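PDB 3BNK: flavoredoxin from Methanosarcina acetivorans, which binds flavin mononucleotide and probably serves as an electron-transfer flavoprotein of the flavin reductase-like family. Local coordinates for residues F67-P72 against L117-V122; G102-A107 against E136-Y141; V51-Y56 against T124-T129. All blocks are in the same frame, centred on the assembly; numbering follows the deposited sequence.

Interaction 1. Residues F67-P72 against L117-V122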
loop_
_atom_site.group_PDB
_atom_site.type_symbol
_atom_site.label_atom_id
_atom_site.label_comp_id
_atom_site.label_asym_id
_atom_site.label_seq_id
_atom_site.Cartn_x
_atom_site.Cartn_y
_atom_site.Cartn_z
ATOM N N PHE B 67 13.924 7.820 8.003
ATOM C CA PHE B 67 12.559 8.249 8.212
ATOM C C PHE B 67 11.802 7.214 9.054
ATOM O O PHE B 67 12.276 6.095 9.273
ATOM C CB PHE B 67 11.843 8.514 6.871
ATOM C CG PHE B 67 11.668 7.283 6.004
ATOM C CD1 PHE B 67 10.515 6.496 6.108
ATOM C CD2 PHE B 67 12.643 6.921 5.066
ATOM C CE1 PHE B 67 10.339 5.373 5.293
ATOM C CE2 PHE B 67 12.485 5.792 4.251
ATOM C CZ PHE B 67 11.333 5.018 4.361
ATOM N N SER B 68 10.632 7.614 9.541
ATOM C CA SER B 68 9.758 6.687 10.238
ATOM C C SER B 68 8.385 6.625 9.595
ATOM O O SER B 68 7.934 7.575 8.954
ATOM C CB SER B 68 9.633 7.050 11.724
ATOM O OG SER B 68 9.077 8.342 11.881
ATOM N N VAL B 69 7.737 5.485 9.781
ATOM C CA VAL B 69 6.372 5.262 9.360
ATOM C C VAL B 69 5.597 4.940 10.634
ATOM O O VAL B 69 5.917 3.973 11.325
ATOM C CB VAL B 69 6.282 4.110 8.338
ATOM C CG1 VAL B 69 4.853 3.925 7.862
ATOM C CG2 VAL B 69 7.185 4.377 7.145
ATOM N N ASN B 70 4.592 5.769 10.923
ATOM C CA ASN B 70 3.894 5.800 12.214
ATOM C C ASN B 70 2.400 5.570 11.997
ATOM O O ASN B 70 1.798 6.197 11.126
ATOM C CB ASN B 70 4.096 7.159 12.917
ATOM C CG ASN B 70 5.548 7.454 13.260
ATOM O OD1 ASN B 70 6.089 6.951 14.246
ATOM N ND2 ASN B 70 6.183 8.294 12.449
ATOM N N PHE B 71 1.808 4.665 12.775
ATOM C CA PHE B 71 0.395 4.292 12.576
ATOM C C PHE B 71 -0.500 4.903 13.639
ATOM O O PHE B 71 -0.517 4.426 14.755
ATOM C CB PHE B 71 0.212 2.759 12.561
ATOM C CG PHE B 71 0.751 2.097 11.329
ATOM C CD1 PHE B 71 2.118 1.820 11.210
ATOM C CD2 PHE B 71 -0.102 1.749 10.285
ATOM C CE1 PHE B 71 2.633 1.211 10.081
ATOM C CE2 PHE B 71 0.393 1.139 9.139
ATOM C CZ PHE B 71 1.771 0.873 9.027
ATOM N N PRO B 72 -1.263 5.959 13.292
ATOM C CA PRO B 72 -2.215 6.469 14.279
ATOM C C PRO B 72 -3.432 5.542 14.443
ATOM O O PRO B 72 -3.761 4.779 13.530
ATOM C CB PRO B 72 -2.621 7.822 13.689
ATOM C CG PRO B 72 -2.527 7.605 12.191
ATOM C CD PRO B 72 -1.315 6.719 12.022
ATOM N N LEU B 117 7.755 2.301 12.573
ATOM C CA LEU B 117 8.806 1.646 11.804
ATOM C C LEU B 117 9.915 2.645 11.507
ATOM O O LEU B 117 9.696 3.633 10.817
ATOM C CB LEU B 117 8.247 1.029 10.509
ATOM C CG LEU B 117 6.959 0.195 10.601
ATOM C CD1 LEU B 117 6.554 -0.374 9.235
ATOM C CD2 LEU B 117 7.026 -0.941 11.677
ATOM N N GLU B 118 11.100 2.380 12.052
ATOM C CA GLU B 118 12.255 3.256 11.928
ATOM C C GLU B 118 13.094 2.770 10.744
ATOM O O GLU B 118 13.565 1.638 10.743
ATOM C CB GLU B 118 13.049 3.242 13.242
ATOM C CG GLU B 118 14.270 4.155 13.304
ATOM C CD GLU B 118 15.046 4.012 14.627
ATOM O OE1 GLU B 118 14.907 2.967 15.307
ATOM O OE2 GLU B 118 15.793 4.953 14.978
ATOM N N CYS B 119 13.265 3.622 9.732
ATOM C CA CYS B 119 13.780 3.148 8.447
ATOM C C CYS B 119 15.036 3.841 7.961
ATOM O O CYS B 119 15.173 5.066 8.066
ATOM C CB CYS B 119 12.697 3.212 7.358
ATOM S SG CYS B 119 11.165 2.397 7.846
ATOM N N ARG B 120 15.948 3.036 7.424
ATOM C CA ARG B 120 17.172 3.571 6.848
ATOM C C ARG B 120 17.090 3.610 5.340
ATOM O O ARG B 120 16.865 2.588 4.705
ATOM C CB ARG B 120 18.390 2.758 7.280
ATOM C CG ARG B 120 19.650 3.596 7.203
ATOM C CD ARG B 120 20.786 2.885 6.563
ATOM N NE ARG B 120 21.337 1.820 7.386
ATOM C CZ ARG B 120 21.361 0.544 7.025
ATOM N NH1 ARG B 120 20.856 0.164 5.849
ATOM N NH2 ARG B 120 21.889 -0.356 7.836
ATOM N N VAL B 121 17.253 4.790 4.767
ATOM C CA VAL B 121 17.182 4.929 3.316
ATOM C C VAL B 121 18.243 4.046 2.670
ATOM O O VAL B 121 19.425 4.121 3.029
ATOM C CB VAL B 121 17.302 6.400 2.844
ATOM C CG1 VAL B 121 17.385 6.469 1.337
ATOM C CG2 VAL B 121 16.113 7.220 3.341
ATOM N N VAL B 122 17.783 3.190 1.758
ATOM C CA VAL B 122 18.624 2.287 0.965
ATOM C C VAL B 122 18.789 2.869 -0.454
ATOM O O VAL B 122 19.895 2.945 -0.982
ATOM C CB VAL B 122 18.029 0.841 0.946
ATOM C CG1 VAL B 122 18.790 -0.077 0.007
ATOM C CG2 VAL B 122 18.031 0.232 2.361
#
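The phenyl ring of F67 lies over the CB of C119, which sits 3.9 Å from the ring centroid and only 15° off the ring normal, a CH-pi contact displaced toward the rim. The thiol of C119 stands oblique to the ring, its SG 4.6 Å from the F67 centroid, in a Cys sulfur-aromatic contact. The F67 side chain gets there by placing CG between its own backbone N and carbonyl carbon (chi1 65°), which swings the ring across toward the neighbouring strand. At the ring edge, in its plane, V121 presents CG2 at 3.9 Å from F67 CD2, the two side chains crossing at about a right angle. V69 CG2 borders the same ring in plane. Farther along this buried face V69 and L117 meet through their CB atoms, and a methyl of L117 comes to the edge of the F71 ring, with F71 CE1 4.3 Å from L117 CD1. V49 and L47 of strand 46-52 also pack on this side, while V11 and Y14 of the second subunit reach L117 and F71.

Beneath the side chains the backbones exchange four hydrogen bonds. C119 N reaches F67 O at 2.7 Å, and L117 N meets V69 O at 2.8 Å. Between these pairs S68 faces E118 in a non-hydrogen-bonded position, where S68 CA closes to 3.1 Å from L117 O as a CA-H...O contact. On this other face S68 OG receives N70 ND2 and also bonds P108 O, and E118 points to where residues 102-107 lie, its carboxylate bonded to L104 and Y141. This alternation of paired residues marks a regular antiparallel pairing of strands 66-71 and 115-126, a buried part of the antiparallel sheet of the flavin reductase-like, FMN-binding domain.

Interaction 2. Residues G102-A107 against E136-Y141; sequences GELKTA and EIIAAY
The phenol ring of Y141 is met obliquely by the CA of G102, whose closest approach is to the hydroxyl: G102 CA lies 3.5 Å from Y141 OH. E103 N comes to 3.6 Å from the same Y141 OH. The hydroxyl is held by E118 OE1, an oxygen that also takes a weak hydrogen bond from E103 N, while E118 OE2 accepts from L104 N. One carboxylate thus ties the first residues of the 102-105 turn to the tyrosine of strand 130-142. The other flat group, the carboxylate of E103, ends a side chain that slides past I138 in the opposite direction, with E103 OE1 3.6 Å from I138 CD1 and E103 CD 4.2 Å from A139 CB. Its OE2 makes a salt bridge with K6 of the second subunit, and A140 and Y141 pair antiparallel with a strand of that subunit, continuing the sheet across the interface.

The apolar part of the contact is L104 against I138, which reach toward each other tip to tip. I138 sets CG1 between its backbone N and carbonyl carbon (chi1 69°), sending CG1 and CD1 outward into the branch of L104. Packing there is tight, with L104 CG 3.5 Å from I138 CD1 and L104 CD1 also 3.5 Å from I138 CG1.

G102 to K105 form a type I turn closed by the bond from K105 N to G102 O at 2.9 Å, which leaves E103 and L104 at its corner positions. I138 and A139 both sit opposite E118, so the strand receiving this turn carries a classic beta bulge, placing two consecutive side chains toward the loop that joins strands 99-100 and 109-110.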
loop_
_atom_site.group_PDB
_atom_site.type_symbol
_atom_site.label_atom_id
_atom_site.label_comp_id
_atom_site.label_asym_id
_atom_site.label_seq_id
_atom_site.Cartn_x
_atom_site.Cartn_y
_atom_site.Cartn_z
ATOM N N GLY B 102 15.115 6.578 18.000
ATOM C CA GLY B 102 15.589 5.208 18.189
ATOM C C GLY B 102 17.017 5.044 17.723
ATOM O O GLY B 102 17.797 5.998 17.764
ATOM N N GLU B 103 17.332 3.839 17.244
ATOM C CA GLU B 103 18.708 3.424 16.911
ATOM C C GLU B 103 19.378 4.273 15.824
ATOM O O GLU B 103 20.600 4.464 15.837
ATOM C CB GLU B 103 18.743 1.942 16.509
ATOM C CG GLU B 103 18.373 0.951 17.628
ATOM C CD GLU B 103 18.212 -0.502 17.143
ATOM O OE1 GLU B 103 18.571 -0.821 15.986
ATOM O OE2 GLU B 103 17.730 -1.345 17.938
ATOM N N LEU B 104 18.571 4.790 14.899
ATOM C CA LEU B 104 19.079 5.614 13.805
ATOM C C LEU B 104 19.270 7.068 14.230
ATOM O O LEU B 104 19.864 7.845 13.496
ATOM C CB LEU B 104 18.162 5.529 12.583
ATOM C CG LEU B 104 17.971 4.158 11.931
ATOM C CD1 LEU B 104 17.073 4.287 10.724
ATOM C CD2 LEU B 104 19.304 3.457 11.543
ATOM N N LYS B 105 18.753 7.422 15.406
ATOM C CA LYS B 105 19.028 8.717 16.067
ATOM C C LYS B 105 18.293 9.915 15.454
ATOM O O LYS B 105 18.068 10.930 16.108
ATOM C CB LYS B 105 20.546 9.001 16.110
ATOM C CG LYS B 105 21.417 7.808 16.554
ATOM C CD LYS B 105 21.896 7.926 17.987
ATOM C CE LYS B 105 20.846 7.549 19.023
ATOM N NZ LYS B 105 21.208 8.052 20.424
ATOM N N THR B 106 17.892 9.776 14.204
ATOM C CA THR B 106 17.531 10.937 13.397
ATOM C C THR B 106 16.160 10.828 12.710
ATOM O O THR B 106 15.755 11.726 11.963
ATOM C CB THR B 106 18.623 11.168 12.349
ATOM O OG1 THR B 106 18.337 12.356 11.620
ATOM C CG2 THR B 106 18.669 10.032 11.387
ATOM N N ALA B 107 15.475 9.715 12.933
ATOM C CA ALA B 107 14.112 9.547 12.432
ATOM C C ALA B 107 13.097 9.702 13.566
ATOM O O ALA B 107 12.929 8.812 14.389
ATOM C CB ALA B 107 13.948 8.217 11.716
ATOM N N GLU B 136 15.107 0.327 4.593
ATOM C CA GLU B 136 15.135 -0.899 5.374
ATOM C C GLU B 136 14.533 -0.617 6.738
ATOM O O GLU B 136 14.853 0.392 7.368
ATOM C CB GLU B 136 16.573 -1.430 5.531
ATOM C CG GLU B 136 16.647 -2.833 6.166
ATOM C CD GLU B 136 18.079 -3.324 6.420
ATOM O OE1 GLU B 136 19.006 -2.891 5.708
ATOM O OE2 GLU B 136 18.262 -4.156 7.335
ATOM N N ILE B 137 13.646 -1.492 7.188
ATOM C CA ILE B 137 13.107 -1.373 8.536
ATOM C C ILE B 137 14.154 -1.920 9.507
ATOM O O ILE B 137 14.385 -3.137 9.600
ATOM C CB ILE B 137 11.751 -2.111 8.702
ATOM C CG1 ILE B 137 10.753 -1.652 7.630
ATOM C CG2 ILE B 137 11.172 -1.885 10.115
ATOM C CD1 ILE B 137 9.578 -2.631 7.455
ATOM N N ILE B 138 14.812 -1.010 10.210
ATOM C CA ILE B 138 15.911 -1.420 11.064
ATOM C C ILE B 138 15.424 -1.695 12.478
ATOM O O ILE B 138 15.958 -2.571 13.157
ATOM C CB ILE B 138 17.101 -0.428 11.026
ATOM C CG1 ILE B 138 16.732 0.895 11.684
ATOM C CG2 ILE B 138 17.635 -0.260 9.584
ATOM C CD1 ILE B 138 17.171 1.002 13.168
ATOM N N ALA B 139 14.397 -0.964 12.906
ATOM C CA ALA B 139 13.750 -1.229 14.188
ATOM C C ALA B 139 12.258 -0.954 14.089
ATOM O O ALA B 139 11.826 -0.040 13.371
ATOM C CB ALA B 139 14.388 -0.407 15.318
ATOM N N ALA B 140 11.491 -1.779 14.794
ATOM C CA ALA B 140 10.051 -1.630 14.898
ATOM C C ALA B 140 9.640 -1.607 16.355
ATOM O O ALA B 140 10.146 -2.393 17.165
ATOM C CB ALA B 140 9.334 -2.747 14.151
ATOM N N TYR B 141 8.729 -0.691 16.673
ATOM C CA TYR B 141 8.260 -0.455 18.037
ATOM C C TYR B 141 6.739 -0.536 18.121
ATOM O O TYR B 141 6.022 0.032 17.295
ATOM C CB TYR B 141 8.705 0.931 18.534
ATOM C CG TYR B 141 10.186 1.224 18.382
ATOM C CD1 TYR B 141 10.706 1.693 17.176
ATOM C CD2 TYR B 141 11.069 1.029 19.454
ATOM C CE1 TYR B 141 12.072 1.957 17.027
ATOM C CE2 TYR B 141 12.434 1.302 19.324
ATOM C CZ TYR B 141 12.926 1.759 18.106
ATOM O OH TYR B 141 14.270 2.025 17.972
#

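Interaction 3. Residues V51-Y56 against T124-T129; sequences VNKSHY and TLEFPT. With FMN (flavin mononucleotide), chain D.
K53 holds CG anti to its carbonyl carbon (chi1 -68°) and runs extended beyond it, while E126 holds CG anti to its backbone N (chi1 -170°) and is likewise extended, so that the two chains cross at about a right angle where the lysine ends. There K53 NZ forms a salt bridge of 2.7 Å to E126 OE1, using the anti lone pair of that oxygen. The same ammonium bonds F127 O at 2.8 Å, from 30° out of the carbonyl plane, and makes a weak, long bond to P128 O. Three oxygens of the 124-129 segment thus surround one nitrogen, and the nearby negative charge probably steadies it in its charged form. Behind it, the K53 backbone N gives a 2.8 Å bond to T129 O, and K53 CG lies alongside that carbonyl. Y131 adds a cation-pi contact to K53.

The turn that carries K53 is type I, from N52 to H55, and it also holds an Asx turn in which S54 N donates to a lone pair of N52 OD1 at 2.9 Å. Its other side faces the cofactor. N52 N points almost straight at FMN O2, 2.7 Å away, and Y56 N donates to FMN O1P of the phosphate at 3.1 Å. Between them the H55 imidazole is sandwiched, with N52 CB over one face and FMN C5' over the opposite one, and its NE2 makes a weak bond to FMN N1.

T57 and S87 give further bonds to the cofactor. The turn leaves strand 46-52 for helix 57-64, and residues 127-129 connect strand 115-126 to strand 130-142, which lies beside strand 46-52; L125, F127, P128 and T129 also pack on the second subunit.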
loop_
_atom_site.group_PDB
_atom_site.type_symbol
_atom_site.label_atom_id
_atom_site.label_comp_id
_atom_site.label_asym_id
_atom_site.label_seq_id
_atom_site.Cartn_x
_atom_site.Cartn_y
_atom_site.Cartn_z
ATOM N N VAL B 51 6.442 10.452 -1.982
ATOM C CA VAL B 51 6.444 11.803 -1.438
ATOM C C VAL B 51 6.592 12.840 -2.546
ATOM O O VAL B 51 7.599 12.877 -3.241
ATOM C CB VAL B 51 7.542 12.020 -0.335
ATOM C CG1 VAL B 51 7.356 13.380 0.323
ATOM C CG2 VAL B 51 7.510 10.918 0.748
ATOM N N ASN B 52 5.575 13.685 -2.685
ATOM C CA ASN B 52 5.609 14.752 -3.676
ATOM C C ASN B 52 6.822 15.665 -3.530
ATOM O O ASN B 52 7.204 16.053 -2.425
ATOM C CB ASN B 52 4.306 15.556 -3.683
ATOM C CG ASN B 52 4.086 16.280 -5.000
ATOM O OD1 ASN B 52 4.680 17.323 -5.250
ATOM N ND2 ASN B 52 3.247 15.712 -5.858
ATOM N N LYS B 53 7.441 15.973 -4.668
ATOM C CA LYS B 53 8.601 16.852 -4.715
ATOM C C LYS B 53 8.299 18.249 -4.160
ATOM O O LYS B 53 9.224 18.987 -3.834
ATOM C CB LYS B 53 9.142 16.938 -6.144
ATOM C CG LYS B 53 9.751 15.644 -6.662
ATOM C CD LYS B 53 10.215 15.791 -8.106
ATOM C CE LYS B 53 11.290 14.788 -8.404
ATOM N NZ LYS B 53 11.607 14.718 -9.849
ATOM N N SER B 54 7.015 18.594 -4.037
ATOM C CA SER B 54 6.601 19.914 -3.528
ATOM C C SER B 54 6.662 20.028 -2.010
ATOM O O SER B 54 6.670 21.149 -1.472
ATOM C CB SER B 54 5.217 20.335 -4.056
ATOM O OG SER B 54 4.146 19.617 -3.438
ATOM N N HIS B 55 6.751 18.886 -1.324
ATOM C CA HIS B 55 6.728 18.871 0.150
ATOM C C HIS B 55 8.067 19.202 0.811
ATOM O O HIS B 55 9.140 19.147 0.184
ATOM C CB HIS B 55 6.199 17.542 0.697
ATOM C CG HIS B 55 4.865 17.145 0.152
ATOM N ND1 HIS B 55 3.879 18.055 -0.153
ATOM C CD2 HIS B 55 4.344 15.925 -0.117
ATOM C CE1 HIS B 55 2.817 17.415 -0.612
ATOM N NE2 HIS B 55 3.073 16.123 -0.596
ATOM N N TYR B 56 7.981 19.524 2.102
ATOM C CA TYR B 56 9.132 19.898 2.916
ATOM C C TYR B 56 9.894 18.662 3.389
ATOM O O TYR B 56 11.113 18.702 3.575
ATOM C CB TYR B 56 8.636 20.717 4.114
ATOM C CG TYR B 56 9.698 21.326 4.988
ATOM C CD1 TYR B 56 10.524 22.356 4.512
ATOM C CD2 TYR B 56 9.853 20.912 6.305
ATOM C CE1 TYR B 56 11.487 22.934 5.319
ATOM C CE2 TYR B 56 10.812 21.484 7.122
ATOM C CZ TYR B 56 11.627 22.493 6.625
ATOM O OH TYR B 56 12.587 23.060 7.437
ATOM N N THR B 124 16.964 6.103 -3.038
ATOM C CA THR B 124 15.996 7.130 -3.403
ATOM C C THR B 124 15.686 7.036 -4.890
ATOM O O THR B 124 16.552 7.303 -5.739
ATOM C CB THR B 124 16.532 8.539 -3.111
ATOM O OG1 THR B 124 16.862 8.648 -1.726
ATOM C CG2 THR B 124 15.515 9.616 -3.498
ATOM N N LEU B 125 14.445 6.678 -5.200
ATOM C CA LEU B 125 13.971 6.660 -6.581
ATOM C C LEU B 125 13.285 7.971 -6.922
ATOM O O LEU B 125 12.488 8.492 -6.133
ATOM C CB LEU B 125 13.001 5.498 -6.814
ATOM C CG LEU B 125 13.356 4.115 -6.296
ATOM C CD1 LEU B 125 12.179 3.179 -6.540
ATOM C CD2 LEU B 125 14.628 3.599 -6.948
ATOM N N GLU B 126 13.612 8.503 -8.098
ATOM C CA GLU B 126 13.060 9.773 -8.551
ATOM C C GLU B 126 12.145 9.577 -9.755
ATOM O O GLU B 126 12.519 8.943 -10.728
ATOM C CB GLU B 126 14.166 10.787 -8.869
ATOM C CG GLU B 126 13.635 12.190 -9.112
ATOM C CD GLU B 126 14.710 13.232 -9.465
ATOM O OE1 GLU B 126 14.318 14.338 -9.897
ATOM O OE2 GLU B 126 15.923 12.963 -9.294
ATOM N N PHE B 127 10.936 10.120 -9.652
ATOM C CA PHE B 127 9.966 10.119 -10.731
ATOM C C PHE B 127 9.569 11.572 -10.956
ATOM O O PHE B 127 9.987 12.435 -10.176
ATOM C CB PHE B 127 8.783 9.181 -10.398
ATOM C CG PHE B 127 9.221 7.776 -10.078
ATOM C CD1 PHE B 127 9.270 7.329 -8.758
ATOM C CD2 PHE B 127 9.651 6.919 -11.092
ATOM C CE1 PHE B 127 9.704 6.035 -8.461
ATOM C CE2 PHE B 127 10.092 5.627 -10.799
ATOM C CZ PHE B 127 10.113 5.182 -9.486
ATOM N N PRO B 128 8.811 11.864 -12.038
ATOM C CA PRO B 128 8.565 13.270 -12.417
ATOM C C PRO B 128 8.098 14.223 -11.306
ATOM O O PRO B 128 8.629 15.340 -11.206
ATOM C CB PRO B 128 7.491 13.161 -13.506
ATOM C CG PRO B 128 7.727 11.804 -14.122
ATOM C CD PRO B 128 8.185 10.919 -12.991
ATOM N N THR B 129 7.124 13.794 -10.492
ATOM C CA THR B 129 6.508 14.657 -9.470
ATOM C C THR B 129 6.761 14.220 -8.007
ATOM O O THR B 129 6.419 14.953 -7.070
ATOM C CB THR B 129 4.974 14.835 -9.717
ATOM O OG1 THR B 129 4.303 13.581 -9.613
ATOM C CG2 THR B 129 4.682 15.451 -11.106
HETATM N N1 FMN D . 1.558 13.530 0.161
HETATM C C2 FMN D . 2.492 12.729 -0.467
HETATM O O2 FMN D . 3.409 13.259 -1.084
HETATM N N3 FMN D . 2.399 11.350 -0.391
HETATM C C4 FMN D . 1.355 10.782 0.320
HETATM O O4 FMN D . 1.270 9.560 0.375
HETATM C C4A FMN D . 0.405 11.594 0.954
HETATM N N5 FMN D . -0.651 11.034 1.660
HETATM C C5A FMN D . -1.579 11.834 2.301
HETATM C C6 FMN D . -2.612 11.229 3.027
HETATM C C7 FMN D . -3.568 12.024 3.677
HETATM C C7M FMN D . -4.598 11.346 4.530
HETATM C C8 FMN D . -3.479 13.422 3.604
HETATM C C8M FMN D . -4.337 14.304 4.486
HETATM C C9 FMN D . -2.429 14.015 2.890
HETATM C C9A FMN D . -1.470 13.234 2.241
HETATM N N10 FMN D . -0.414 13.811 1.527
HETATM C C10 FMN D . 0.512 12.988 0.879
HETATM C "C1'" FMN D . -0.211 15.303 1.528
HETATM C "C2'" FMN D . 0.890 15.757 2.477
HETATM O "O2'" FMN D . 0.797 15.062 3.706
HETATM C "C3'" FMN D . 0.763 17.249 2.789
HETATM O "O3'" FMN D . 0.901 18.062 1.637
HETATM C "C4'" FMN D . 1.729 17.672 3.895
HETATM O "O4'" FMN D . 1.379 18.960 4.327
HETATM C "C5'" FMN D . 3.200 17.665 3.502
HETATM O "O5'" FMN D . 3.880 18.034 4.688
HETATM P P FMN D . 5.356 18.690 4.680
HETATM O O1P FMN D . 5.379 19.828 3.701
HETATM O O2P FMN D . 6.318 17.635 4.221
HETATM O O3P FMN D . 5.768 19.152 6.051
#

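All three contacts belong to the flavin reductase-like region and reach one antiparallel sheet. Along the chain the segments come in the order 51-56, 67-72, 102-107, 117-122, 124-129 and 136-141, so interaction 1 is nested within the loop closed by interaction 3, whereas interaction 2 crosses both. Interactions 1 and 2 have centres about 7 Å apart and touch through E118 and the neighbouring strands 115-126 and 130-142. Interaction 3 uses the far end of strand 115-126, its centre about 17 Å from that of interaction 1 and 22 Å from that of interaction 2. The sheet links the flavin-binding turn at one end with a surface loop at the other, and all three contacts touch the second subunit.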